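Deacetylase EF_0837 (Enterococcus faecalis, PDB 2ICS) is a zinc-dependent amidohydrolase-superfamily enzyme that deacetylates acetyl-(R)-mandelate in vitro, though with very low efficiency, and binds two zinc ions per subunit. Local coordinates at residues A173-I176 against Q177-Q181. Sequence-based numbering, arbitrary orientation.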
loop_
_atom_site.group_PDB
_atom_site.type_symbol
_atom_site.label_atom_id
_atom_site.label_comp_id
_atom_site.label_asym_id
_atom_site.label_seq_id
_atom_site.Cartn_x
_atom_site.Cartn_y
_atom_site.Cartn_z
ATOM N N ALA A 173 -6.808 -16.506 -11.432
ATOM C CA ALA A 173 -6.635 -15.075 -11.196
ATOM C C ALA A 173 -6.156 -14.398 -12.481
ATOM O O ALA A 173 -6.660 -13.344 -12.861
ATOM C CB ALA A 173 -5.633 -14.846 -10.063
ATOM N N LYS A 174 -5.186 -15.008 -13.154
ATOM C CA LYS A 174 -4.681 -14.444 -14.399
ATOM C C LYS A 174 -5.762 -14.431 -15.488
ATOM O O LYS A 174 -5.821 -13.513 -16.303
ATOM C CB LYS A 174 -3.456 -15.230 -14.874
ATOM C CG LYS A 174 -2.240 -15.079 -13.960
ATOM C CD LYS A 174 -1.738 -13.632 -13.919
ATOM C CE LYS A 174 -1.097 -13.222 -15.239
ATOM N NZ LYS A 174 -0.719 -11.777 -15.267
ATOM N N GLN A 175 -6.618 -15.449 -15.493
ATOM C CA GLN A 175 -7.699 -15.536 -16.473
ATOM C C GLN A 175 -8.690 -14.405 -16.217
ATOM O O GLN A 175 -9.106 -13.706 -17.142
ATOM C CB GLN A 175 -8.413 -16.883 -16.351
ATOM C CG GLN A 175 -9.655 -17.026 -17.216
ATOM C CD GLN A 175 -10.463 -18.261 -16.862
ATOM O OE1 GLN A 175 -9.943 -19.379 -16.875
ATOM N NE2 GLN A 175 -11.741 -18.067 -16.541
ATOM N N ILE A 176 -9.065 -14.244 -14.951
ATOM C CA ILE A 176 -9.986 -13.197 -14.534
ATOM C C ILE A 176 -9.419 -11.827 -14.899
ATOM O O ILE A 176 -10.170 -10.905 -15.228
ATOM C CB ILE A 176 -10.219 -13.245 -13.011
ATOM C CG1 ILE A 176 -10.909 -14.558 -12.641
ATOM C CG2 ILE A 176 -11.045 -12.037 -12.564
ATOM C CD1 ILE A 176 -11.029 -14.786 -11.160
ATOM N N GLN A 177 -8.096 -11.697 -14.833
ATOM C CA GLN A 177 -7.431 -10.442 -15.168
ATOM C C GLN A 177 -7.610 -10.199 -16.660
ATOM O O GLN A 177 -7.923 -9.087 -17.094
ATOM C CB GLN A 177 -5.937 -10.515 -14.827
ATOM C CG GLN A 177 -5.148 -9.254 -15.192
ATOM C CD GLN A 177 -3.671 -9.343 -14.813
ATOM O OE1 GLN A 177 -2.953 -10.238 -15.266
ATOM N NE2 GLN A 177 -3.215 -8.414 -13.980
ATOM N N GLN A 178 -7.413 -11.257 -17.436
ATOM C CA GLN A 178 -7.554 -11.201 -18.882
ATOM C C GLN A 178 -8.981 -10.792 -19.257
ATOM O O GLN A 178 -9.195 -10.026 -20.194
ATOM C CB GLN A 178 -7.241 -12.575 -19.474
ATOM C CG GLN A 178 -7.242 -12.632 -20.993
ATOM C CD GLN A 178 -6.001 -12.006 -21.596
ATOM O OE1 GLN A 178 -5.732 -10.819 -21.403
ATOM N NE2 GLN A 178 -5.233 -12.805 -22.331
ATOM N N GLU A 179 -9.953 -11.305 -18.511
ATOM C CA GLU A 179 -11.360 -11.019 -18.765
ATOM C C GLU A 179 -11.825 -9.632 -18.330
ATOM O O GLU A 179 -12.949 -9.232 -18.640
ATOM C CB GLU A 179 -12.235 -12.079 -18.085
ATOM C CG GLU A 179 -12.156 -13.462 -18.718
ATOM C CD GLU A 179 -12.917 -14.516 -17.929
ATOM O OE1 GLU A 179 -14.101 -14.285 -17.606
ATOM O OE2 GLU A 179 -12.331 -15.580 -17.636
ATOM N N ASN A 180 -10.975 -8.899 -17.616
ATOM C CA ASN A 180 -11.351 -7.570 -17.156
ATOM C C ASN A 180 -10.342 -6.467 -17.484
ATOM O O ASN A 180 -9.883 -5.737 -16.601
ATOM C CB ASN A 180 -11.629 -7.594 -15.651
ATOM C CG ASN A 180 -12.758 -8.544 -15.283
ATOM O OD1 ASN A 180 -12.642 -9.759 -15.449
ATOM N ND2 ASN A 180 -13.858 -7.990 -14.782
ATOM N N GLN A 181 -9.999 -6.364 -18.763
ATOM C CA GLN A 181 -9.086 -5.335 -19.252
ATOM C C GLN A 181 -7.745 -5.266 -18.527
ATOM O O GLN A 181 -7.231 -4.178 -18.272
ATOM C CB GLN A 181 -9.772 -3.968 -19.172
ATOM C CG GLN A 181 -11.238 -3.983 -19.595
ATOM C CD GLN A 181 -11.443 -4.519 -21.003
ATOM O OE1 GLN A 181 -11.000 -3.916 -21.983
ATOM N NE2 GLN A 181 -12.117 -5.662 -21.109
#
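K174 and Q177 run side by side, and so do Q175 and E179, at the C-terminal end of helix 168-178, which packs on the outside of the amidohydrolase TIM barrel. In the first pair, spaced i to i+3, the lysine ammonium NZ reaches the amide oxygen OE1 of Q177 at 2.7 Å, lying in the plane of that carbonyl. Two bends along the lysine chain, chi2 -64° and chi3 -70°, bring its end back to a glutamine that stands fully extended. Lysine suits the place because NZ also forms salt bridges to E204 and D207, while the other end of the buried Q177 amide, NE2, donates to I183 O and D207 OD1. Bonds at both ends thus fix the rotation of that amide, and D207 serves both side chains.

The second pair is spaced i to i+4. Q175 sends NE2 to E179 OE2 at 2.8 Å, nearly along the C-O axis of the carboxylate; the two flat groups are turned only 19° apart, yet OE2 sits somewhat out of the Q175 amide plane and the bond is bent. CG lies anti to the backbone N in Q175 but anti to the carbonyl carbon in E179, and these different first torsions bring the two extended chains side by side. Long polar chains suit this more open flank, where an amide can donate to a carboxylate one turn on. Between their backbones E179 N donates to Q175 O (2.9 Å).

I176, a branched hydrophobic residue, turns instead to the buried side, touching I117 and, on helix 136-145, A136 and V139. N180, short enough for this buried turn, packs against K140 and I143 of the same helix, with N180 CB 3.6 Å from I176 O.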